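Local coordinates for protein D-alanyl transferase DltD (PDB 6PFX) that probably takes part in the D-alanylation of lipoteichoic acid in the Gram-positive cell wall, as a membrane-associated member of the SGNH hydrolase clan, at residues T137-Y142 and L282-N287; S273-V278 and K319-S324. All coordinates share one frame; numbering follows the deposited sequence.

Contact 1: residues T137-Y142 and L282-N287; sequences TPADRY and LAKNHN
K284 NZ and the end of T137 approach head on. K284 NZ stops 3.8 Å from T137 OG1, a distance too long for a hydrogen bond. T137 CG2 is about as near, so the ammonium group faces both branches of the threonine. A139 CB stands 4.5 Å from K284 NZ. The same methyl packs on L277 and D280 and so seats helix 138-147 against helix 271-284. The lysine chain is extended beyond CG, and this carries NZ across from the last turn of its helix. The firmer partner of K284 NZ is D280 OD1, in a salt bridge.

T137 is held by its own helix. It is the N-cap of helix 138-147 and forms a capping box with D140. T137 N donates to D140 OD2 at 3.0 Å. The bond is almost straight and meets OD2 on the anti side, somewhat out of the carboxylate plane. The return bond from D140 N to T137 OG1 is weak, at 3.4 Å. Chi1 of T137 (67°) turns OG1 back toward D140 N. D140 OD1 is fixed in turn by R87 and W129.

D140 OD2 lies 6.0 Å from K284 NZ. Each charge already has a salt-bridge partner, so attraction between them is probably modest. The chemistry implies a loose polar approach beside a helix N-terminus, without a direct bond between the segments.

Contact 2: residues S273-V278 and K319-S324; sequences SDFQLV and KFQLNS
F275 overlaps Q321 and L322 along one edge of its ring. L322 CD2 lies near the ring plane, 3.8 Å from F275 CE2, and it is almost as close to CZ. The leucine side chain runs roughly perpendicular to that of F275. The amide of Q321 comes to the same ring edge, with NE2 4.0 Å from F275 CD2. Its plane is nearly upright to the ring, and the two side chains pass alongside, pointing opposite ways.

The polar link is a single hydrogen bond between glutamines. Q321 NE2 donates to Q276 OE1 at 3.0 Å. The bond is fairly straight, 163° at the hydrogen. The N-H points at one lone pair of OE1, in the plane of the carbonyl. The two amides are close to coplanar. Q276 CB also touches the donor, 3.6 Å from Q321 NE2. Both side chains leave the backbone the same way, CG anti to N, and differ only further out. Q321 stays extended and spans the gap between the helices. Q276 bends at its second torsion (62°), which brings its amide round toward the partner.

Both amides are buried and have further partners. Q321 NE2 also donates to F272 O, and Q321 OE1 accepts from W386. Q276 NE2 donates to Q325, whose own amide nitrogen bonds back to Q321 O. These bonds probably fix the orientation of both groups.

The short segments of helices 271-284 and 308-323 run roughly parallel, at 27°. Their axes come within 11.5 Å. Helix 308-323 lies in the beta-alpha-beta crossover between strands 288-293 and 330-332, neighbours in the parallel sheet of this SGNH-clan fold. L322 also packs on I330 of strand 330-332, while F275 touches S79 of helix 79-89.

How the contacts relate
Both contacts use helix 271-284, at different points along its length. Contact 2 is core: all of its touching residues are buried, and apolar packing is combined with a hydrogen bond between amides. Contact 1 lies farther out, at the C-terminal end of the helix. It is partly exposed, buries about a third as much surface and has no bond across. The two centres are about 11 Å apart, and the contacts touch directly. Y142 OH of 137-142 probably hydrogen-bonds to D274 OD1 of 273-278, and Y142 also packs on L277. Helix 271-284 therefore joins helix 138-147 to helix 308-323.

Contact 1: residues T137-Y142 and L282-N287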
ATOM      1  N   THR A 137      15.838 -17.696   1.353  1.00 19.23           N
ATOM      2  CA  THR A 137      15.206 -17.714   0.047  1.00 19.06           C
ATOM      3  C   THR A 137      15.697 -16.541  -0.775  1.00 17.84           C
ATOM      4  O   THR A 137      16.305 -15.602  -0.254  1.00 17.07           O
ATOM      5  CB  THR A 137      13.683 -17.625   0.189  1.00 22.24           C
ATOM      6  OG1 THR A 137      13.305 -16.341   0.711  1.00 22.55           O
ATOM      7  CG2 THR A 137      13.152 -18.711   1.095  1.00 18.78           C
ATOM      8  N   PRO A 138      15.443 -16.550  -2.080  1.00 18.55           N
ATOM      9  CA  PRO A 138      15.818 -15.375  -2.881  1.00 19.40           C
ATOM     10  C   PRO A 138      15.198 -14.089  -2.363  1.00 13.65           C
ATOM     11  O   PRO A 138      15.843 -13.033  -2.426  1.00 15.68           O
ATOM     12  CB  PRO A 138      15.354 -15.753  -4.294  1.00 22.94           C
ATOM     13  CG  PRO A 138      15.407 -17.281  -4.293  1.00 22.80           C
ATOM     14  CD  PRO A 138      14.918 -17.650  -2.912  1.00 21.06           C
ATOM     15  N   ALA A 139      13.977 -14.151  -1.816  1.00 17.43           N
ATOM     16  CA  ALA A 139      13.375 -12.964  -1.213  1.00 15.07           C
ATOM     17  C   ALA A 139      14.249 -12.423  -0.086  1.00 13.37           C
ATOM     18  O   ALA A 139      14.480 -11.209   0.006  1.00 14.18           O
ATOM     19  CB  ALA A 139      11.976 -13.279  -0.691  1.00 17.16           C
ATOM     20  N   ASP A 140      14.751 -13.315   0.777  1.00 15.50           N
ATOM     21  CA  ASP A 140      15.576 -12.877   1.894  1.00 16.48           C
ATOM     22  C   ASP A 140      16.868 -12.244   1.399  1.00 13.68           C
ATOM     23  O   ASP A 140      17.346 -11.258   1.974  1.00 13.36           O
ATOM     24  CB  ASP A 140      15.913 -14.069   2.799  1.00 14.01           C
ATOM     25  CG  ASP A 140      14.686 -14.709   3.428  1.00 17.46           C
ATOM     26  OD1 ASP A 140      13.799 -13.979   3.920  1.00 18.02           O
ATOM     27  OD2 ASP A 140      14.616 -15.964   3.461  1.00 25.51           O
ATOM     28  N   ARG A 141      17.462 -12.821   0.344  1.00 13.58           N
ATOM     29  CA  ARG A 141      18.704 -12.286  -0.193  1.00 12.95           C
ATOM     30  C   ARG A 141      18.472 -10.911  -0.792  1.00 15.50           C
ATOM     31  O   ARG A 141      19.291 -10.002  -0.611  1.00 17.80           O
ATOM     32  CB  ARG A 141      19.290 -13.235  -1.235  1.00 20.89           C
ATOM     33  CG  ARG A 141      19.652 -14.611  -0.689  1.00 21.87           C
ATOM     34  CD  ARG A 141      20.345 -15.449  -1.757  1.00 28.35           C
ATOM     35  NE  ARG A 141      21.719 -15.008  -1.964  1.00 26.81           N
ATOM     36  CZ  ARG A 141      22.541 -15.511  -2.877  1.00 29.99           C
ATOM     37  NH1 ARG A 141      22.129 -16.477  -3.685  1.00 30.61           N
ATOM     38  NH2 ARG A 141      23.777 -15.041  -2.980  1.00 30.41           N
ATOM     39  N   TYR A 142      17.345 -10.736  -1.489  1.00 16.33           N
ATOM     40  CA  TYR A 142      17.032  -9.443  -2.080  1.00 17.05           C
ATOM     41  C   TYR A 142      16.822  -8.395  -0.996  1.00 15.26           C
ATOM     42  O   TYR A 142      17.359  -7.285  -1.072  1.00 16.23           O
ATOM     43  CB  TYR A 142      15.799  -9.546  -2.986  1.00 17.54           C
ATOM     44  CG  TYR A 142      15.395  -8.204  -3.519  1.00 15.17           C
ATOM     45  CD1 TYR A 142      16.073  -7.624  -4.583  1.00 17.21           C
ATOM     46  CD2 TYR A 142      14.362  -7.493  -2.932  1.00 14.24           C
ATOM     47  CE1 TYR A 142      15.726  -6.377  -5.052  1.00 14.39           C
ATOM     48  CE2 TYR A 142      14.005  -6.232  -3.395  1.00 15.07           C
ATOM     49  CZ  TYR A 142      14.692  -5.688  -4.461  1.00 15.62           C
ATOM     50  OH  TYR A 142      14.375  -4.446  -4.956  1.00 15.65           O
ATOM     51  N   LEU A 282       2.574 -12.584   0.336  1.00 10.34           N
ATOM     52  CA  LEU A 282       1.152 -12.835   0.138  1.00 12.42           C
ATOM     53  C   LEU A 282       0.934 -14.259  -0.334  1.00 12.73           C
ATOM     54  O   LEU A 282       0.033 -14.955   0.145  1.00 11.81           O
ATOM     55  CB  LEU A 282       0.582 -11.842  -0.871  1.00 13.12           C
ATOM     56  CG  LEU A 282       0.489 -10.428  -0.319  1.00 10.88           C
ATOM     57  CD1 LEU A 282       0.270  -9.480  -1.500  1.00 12.33           C
ATOM     58  CD2 LEU A 282      -0.632 -10.252   0.633  1.00 11.48           C
ATOM     59  N   ALA A 283       1.802 -14.739  -1.218  1.00 12.46           N
ATOM     60  CA  ALA A 283       1.642 -16.090  -1.736  1.00 11.95           C
ATOM     61  C   ALA A 283       1.944 -17.116  -0.652  1.00 15.55           C
ATOM     62  O   ALA A 283       1.206 -18.097  -0.493  1.00 16.14           O
ATOM     63  CB  ALA A 283       2.538 -16.276  -2.962  1.00 14.24           C
ATOM     64  N   LYS A 284       3.004 -16.890   0.130  1.00 13.79           N
ATOM     65  CA  LYS A 284       3.372 -17.850   1.172  1.00 14.26           C
ATOM     66  C   LYS A 284       2.299 -17.949   2.246  1.00 16.34           C
ATOM     67  O   LYS A 284       2.095 -19.027   2.817  1.00 17.46           O
ATOM     68  CB  LYS A 284       4.745 -17.500   1.750  1.00 18.54           C
ATOM     69  CG  LYS A 284       5.865 -17.811   0.752  1.00 23.80           C
ATOM     70  CD  LYS A 284       7.249 -17.346   1.190  1.00 25.78           C
ATOM     71  CE  LYS A 284       8.307 -17.634   0.116  1.00 28.28           C
ATOM     72  NZ  LYS A 284       9.599 -16.931   0.409  1.00 34.30           N
ATOM     73  N   ASN A 285       1.588 -16.853   2.508  1.00 15.03           N
ATOM     74  CA  ASN A 285       0.487 -16.835   3.457  1.00 16.57           C
ATOM     75  C   ASN A 285      -0.832 -17.335   2.880  1.00 12.03           C
ATOM     76  O   ASN A 285      -1.833 -17.383   3.609  1.00 13.97           O
ATOM     77  CB  ASN A 285       0.202 -15.399   3.898  1.00 15.79           C
ATOM     78  CG  ASN A 285       1.183 -14.881   4.884  1.00 17.77           C
ATOM     79  OD1 ASN A 285       1.858 -15.640   5.578  1.00 25.65           O
ATOM     80  ND2 ASN A 285       1.240 -13.561   4.993  1.00 24.71           N
ATOM     81  N   HIS A 286      -0.880 -17.662   1.593  1.00 13.08           N
ATOM     82  CA  HIS A 286      -2.131 -18.026   0.927  1.00 13.28           C
ATOM     83  C   HIS A 286      -3.195 -16.937   1.084  1.00 11.82           C
ATOM     84  O   HIS A 286      -4.384 -17.216   1.281  1.00 15.86           O
ATOM     85  CB  HIS A 286      -2.613 -19.407   1.385  1.00 16.01           C
ATOM     86  CG  HIS A 286      -1.566 -20.473   1.239  1.00 23.54           C
ATOM     87  ND1 HIS A 286      -1.159 -20.952   0.011  1.00 33.86           N
ATOM     88  CD2 HIS A 286      -0.820 -21.127   2.161  1.00 31.47           C
ATOM     89  CE1 HIS A 286      -0.218 -21.863   0.184  1.00 29.18           C
ATOM     90  NE2 HIS A 286       0.007 -21.988   1.480  1.00 34.72           N
ATOM     91  N   ASN A 287      -2.770 -15.680   0.981  1.00 13.48           N
ATOM     92  CA  ASN A 287      -3.711 -14.577   1.002  1.00 13.67           C
ATOM     93  C   ASN A 287      -4.423 -14.493  -0.341  1.00 11.78           C
ATOM     94  O   ASN A 287      -3.804 -14.641  -1.394  1.00 17.59           O
ATOM     95  CB  ASN A 287      -2.984 -13.250   1.211  1.00 13.74           C
ATOM     96  CG  ASN A 287      -2.394 -13.112   2.586  1.00 13.12           C
ATOM     97  OD1 ASN A 287      -1.204 -12.868   2.738  1.00 13.00           O
ATOM     98  ND2 ASN A 287      -3.221 -13.291   3.601  1.00 14.28           N
TER

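Contact 2: residues S273-V278 and K319-S324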
ATOM      1  N   SER A 273      10.833  -4.753  -7.796  1.00  9.24           N
ATOM      2  CA  SER A 273      11.414  -5.847  -7.027  1.00 11.26           C
ATOM      3  C   SER A 273      11.057  -5.757  -5.545  1.00 11.61           C
ATOM      4  O   SER A 273      10.841  -6.795  -4.906  1.00  9.91           O
ATOM      5  CB  SER A 273      12.915  -5.903  -7.301  1.00 13.51           C
ATOM      6  OG  SER A 273      13.147  -6.171  -8.683  1.00 11.37           O
ATOM      7  N   ASP A 274      10.959  -4.545  -4.976  1.00 11.25           N
ATOM      8  CA  ASP A 274      10.397  -4.411  -3.634  1.00 11.08           C
ATOM      9  C   ASP A 274       8.967  -4.949  -3.601  1.00 11.97           C
ATOM     10  O   ASP A 274       8.567  -5.627  -2.647  1.00 12.71           O
ATOM     11  CB  ASP A 274      10.414  -2.952  -3.156  1.00 15.49           C
ATOM     12  CG  ASP A 274      11.821  -2.384  -2.968  1.00 15.32           C
ATOM     13  OD1 ASP A 274      12.825  -3.112  -3.077  1.00 13.52           O
ATOM     14  OD2 ASP A 274      11.921  -1.169  -2.701  1.00 15.45           O
ATOM     15  N   PHE A 275       8.182  -4.661  -4.649  1.00 11.34           N
ATOM     16  CA  PHE A 275       6.819  -5.174  -4.755  1.00 13.44           C
ATOM     17  C   PHE A 275       6.814  -6.694  -4.824  1.00 10.06           C
ATOM     18  O   PHE A 275       5.926  -7.343  -4.256  1.00 10.68           O
ATOM     19  CB  PHE A 275       6.143  -4.558  -6.005  1.00 11.12           C
ATOM     20  CG  PHE A 275       4.687  -4.916  -6.140  1.00  9.98           C
ATOM     21  CD1 PHE A 275       3.781  -4.446  -5.231  1.00 10.49           C
ATOM     22  CD2 PHE A 275       4.223  -5.693  -7.187  1.00 10.37           C
ATOM     23  CE1 PHE A 275       2.460  -4.773  -5.318  1.00 11.88           C
ATOM     24  CE2 PHE A 275       2.875  -6.021  -7.278  1.00 13.21           C
ATOM     25  CZ  PHE A 275       2.001  -5.565  -6.338  1.00 13.00           C
ATOM     26  N   GLN A 276       7.829  -7.282  -5.460  1.00  9.89           N
ATOM     27  CA  GLN A 276       7.932  -8.735  -5.492  1.00  9.94           C
ATOM     28  C   GLN A 276       8.038  -9.335  -4.094  1.00  8.81           C
ATOM     29  O   GLN A 276       7.570 -10.456  -3.867  1.00 10.97           O
ATOM     30  CB  GLN A 276       9.111  -9.182  -6.357  1.00 10.04           C
ATOM     31  CG  GLN A 276       9.172 -10.690  -6.522  1.00 12.37           C
ATOM     32  CD  GLN A 276       7.962 -11.329  -7.212  1.00 11.19           C
ATOM     33  OE1 GLN A 276       7.187 -10.685  -7.927  1.00  9.62           O
ATOM     34  NE2 GLN A 276       7.820 -12.621  -6.999  1.00 11.27           N
ATOM     35  N   LEU A 277       8.664  -8.622  -3.152  1.00  9.32           N
ATOM     36  CA  LEU A 277       8.690  -9.095  -1.774  1.00 10.61           C
ATOM     37  C   LEU A 277       7.277  -9.231  -1.226  1.00 10.41           C
ATOM     38  O   LEU A 277       6.939 -10.238  -0.596  1.00 11.10           O
ATOM     39  CB  LEU A 277       9.477  -8.122  -0.901  1.00 11.19           C
ATOM     40  CG  LEU A 277      10.983  -8.053  -1.100  1.00 10.42           C
ATOM     41  CD1 LEU A 277      11.586  -6.924  -0.289  1.00 13.12           C
ATOM     42  CD2 LEU A 277      11.589  -9.356  -0.627  1.00 10.90           C
ATOM     43  N   VAL A 278       6.444  -8.209  -1.439  1.00 11.66           N
ATOM     44  CA  VAL A 278       5.042  -8.270  -1.032  1.00 10.60           C
ATOM     45  C   VAL A 278       4.357  -9.492  -1.625  1.00  8.91           C
ATOM     46  O   VAL A 278       3.657 -10.218  -0.918  1.00  8.52           O
ATOM     47  CB  VAL A 278       4.329  -6.972  -1.451  1.00  9.55           C
ATOM     48  CG1 VAL A 278       2.846  -7.096  -1.312  1.00 12.93           C
ATOM     49  CG2 VAL A 278       4.889  -5.770  -0.665  1.00 15.34           C
ATOM     50  N   LYS A 319       0.613  -5.580 -14.110  1.00 12.10           N
ATOM     51  CA  LYS A 319      -0.352  -6.654 -14.327  1.00 10.53           C
ATOM     52  C   LYS A 319       0.317  -7.915 -14.855  1.00 10.83           C
ATOM     53  O   LYS A 319      -0.083  -9.020 -14.475  1.00 13.27           O
ATOM     54  CB  LYS A 319      -1.507  -6.171 -15.203  1.00 13.82           C
ATOM     55  CG  LYS A 319      -2.382  -5.154 -14.469  1.00 15.24           C
ATOM     56  CD  LYS A 319      -3.738  -4.928 -15.126  1.00 21.58           C
ATOM     57  CE  LYS A 319      -3.641  -4.704 -16.610  1.00 26.97           C
ATOM     58  NZ  LYS A 319      -4.969  -4.264 -17.136  1.00 26.51           N
ATOM     59  N   PHE A 320       1.359  -7.780 -15.680  1.00 10.45           N
ATOM     60  CA  PHE A 320       2.132  -8.956 -16.065  1.00 10.47           C
ATOM     61  C   PHE A 320       2.759  -9.610 -14.839  1.00 10.48           C
ATOM     62  O   PHE A 320       2.695 -10.836 -14.670  1.00 11.04           O
ATOM     63  CB  PHE A 320       3.205  -8.560 -17.078  1.00 10.80           C
ATOM     64  CG  PHE A 320       4.070  -9.699 -17.507  1.00 13.15           C
ATOM     65  CD1 PHE A 320       5.226 -10.017 -16.815  1.00 14.53           C
ATOM     66  CD2 PHE A 320       3.723 -10.462 -18.604  1.00 13.93           C
ATOM     67  CE1 PHE A 320       6.027 -11.081 -17.220  1.00 13.44           C
ATOM     68  CE2 PHE A 320       4.512 -11.515 -19.009  1.00 14.72           C
ATOM     69  CZ  PHE A 320       5.657 -11.834 -18.309  1.00 14.84           C
ATOM     70  N   GLN A 321       3.336  -8.805 -13.945  1.00  9.36           N
ATOM     71  CA  GLN A 321       3.973  -9.372 -12.757  1.00 13.33           C
ATOM     72  C   GLN A 321       2.946 -10.084 -11.884  1.00 10.52           C
ATOM     73  O   GLN A 321       3.213 -11.163 -11.335  1.00 10.60           O
ATOM     74  CB  GLN A 321       4.676  -8.265 -11.960  1.00 11.95           C
ATOM     75  CG  GLN A 321       5.516  -8.753 -10.744  1.00 10.22           C
ATOM     76  CD  GLN A 321       6.398  -7.642 -10.183  1.00 10.04           C
ATOM     77  OE1 GLN A 321       6.504  -6.565 -10.786  1.00 10.64           O
ATOM     78  NE2 GLN A 321       7.012  -7.880  -9.029  1.00 11.28           N
ATOM     79  N   LEU A 322       1.757  -9.493 -11.759  1.00 10.39           N
ATOM     80  CA  LEU A 322       0.691 -10.070 -10.947  1.00  9.54           C
ATOM     81  C   LEU A 322       0.126 -11.321 -11.606  1.00 10.74           C
ATOM     82  O   LEU A 322       0.148 -12.408 -11.017  1.00 10.04           O
ATOM     83  CB  LEU A 322      -0.385  -8.996 -10.725  1.00  9.60           C
ATOM     84  CG  LEU A 322       0.008  -7.876  -9.758  1.00 11.15           C
ATOM     85  CD1 LEU A 322      -0.964  -6.722  -9.777  1.00 12.42           C
ATOM     86  CD2 LEU A 322       0.109  -8.405  -8.330  1.00 11.12           C
ATOM     87  N   ASN A 323      -0.362 -11.184 -12.843  1.00 10.49           N
ATOM     88  CA  ASN A 323      -1.064 -12.269 -13.514  1.00 11.65           C
ATOM     89  C   ASN A 323      -0.151 -13.460 -13.771  1.00 12.83           C
ATOM     90  O   ASN A 323      -0.584 -14.616 -13.666  1.00 12.50           O
ATOM     91  CB  ASN A 323      -1.637 -11.776 -14.845  1.00 11.06           C
ATOM     92  CG  ASN A 323      -2.770 -10.798 -14.678  1.00 14.67           C
ATOM     93  OD1 ASN A 323      -3.441 -10.756 -13.643  1.00 19.28           O
ATOM     94  ND2 ASN A 323      -3.017 -10.022 -15.719  1.00 14.94           N
ATOM     95  N   SER A 324       1.106 -13.205 -14.139  1.00 11.34           N
ATOM     96  CA  SER A 324       2.003 -14.307 -14.452  1.00 11.44           C
ATOM     97  C   SER A 324       2.231 -15.202 -13.245  1.00 12.43           C
ATOM     98  O   SER A 324       2.649 -16.353 -13.404  1.00 15.66           O
ATOM     99  CB  SER A 324       3.357 -13.793 -14.953  1.00 13.36           C
ATOM    100  OG  SER A 324       4.095 -13.172 -13.916  1.00 12.19           O
TER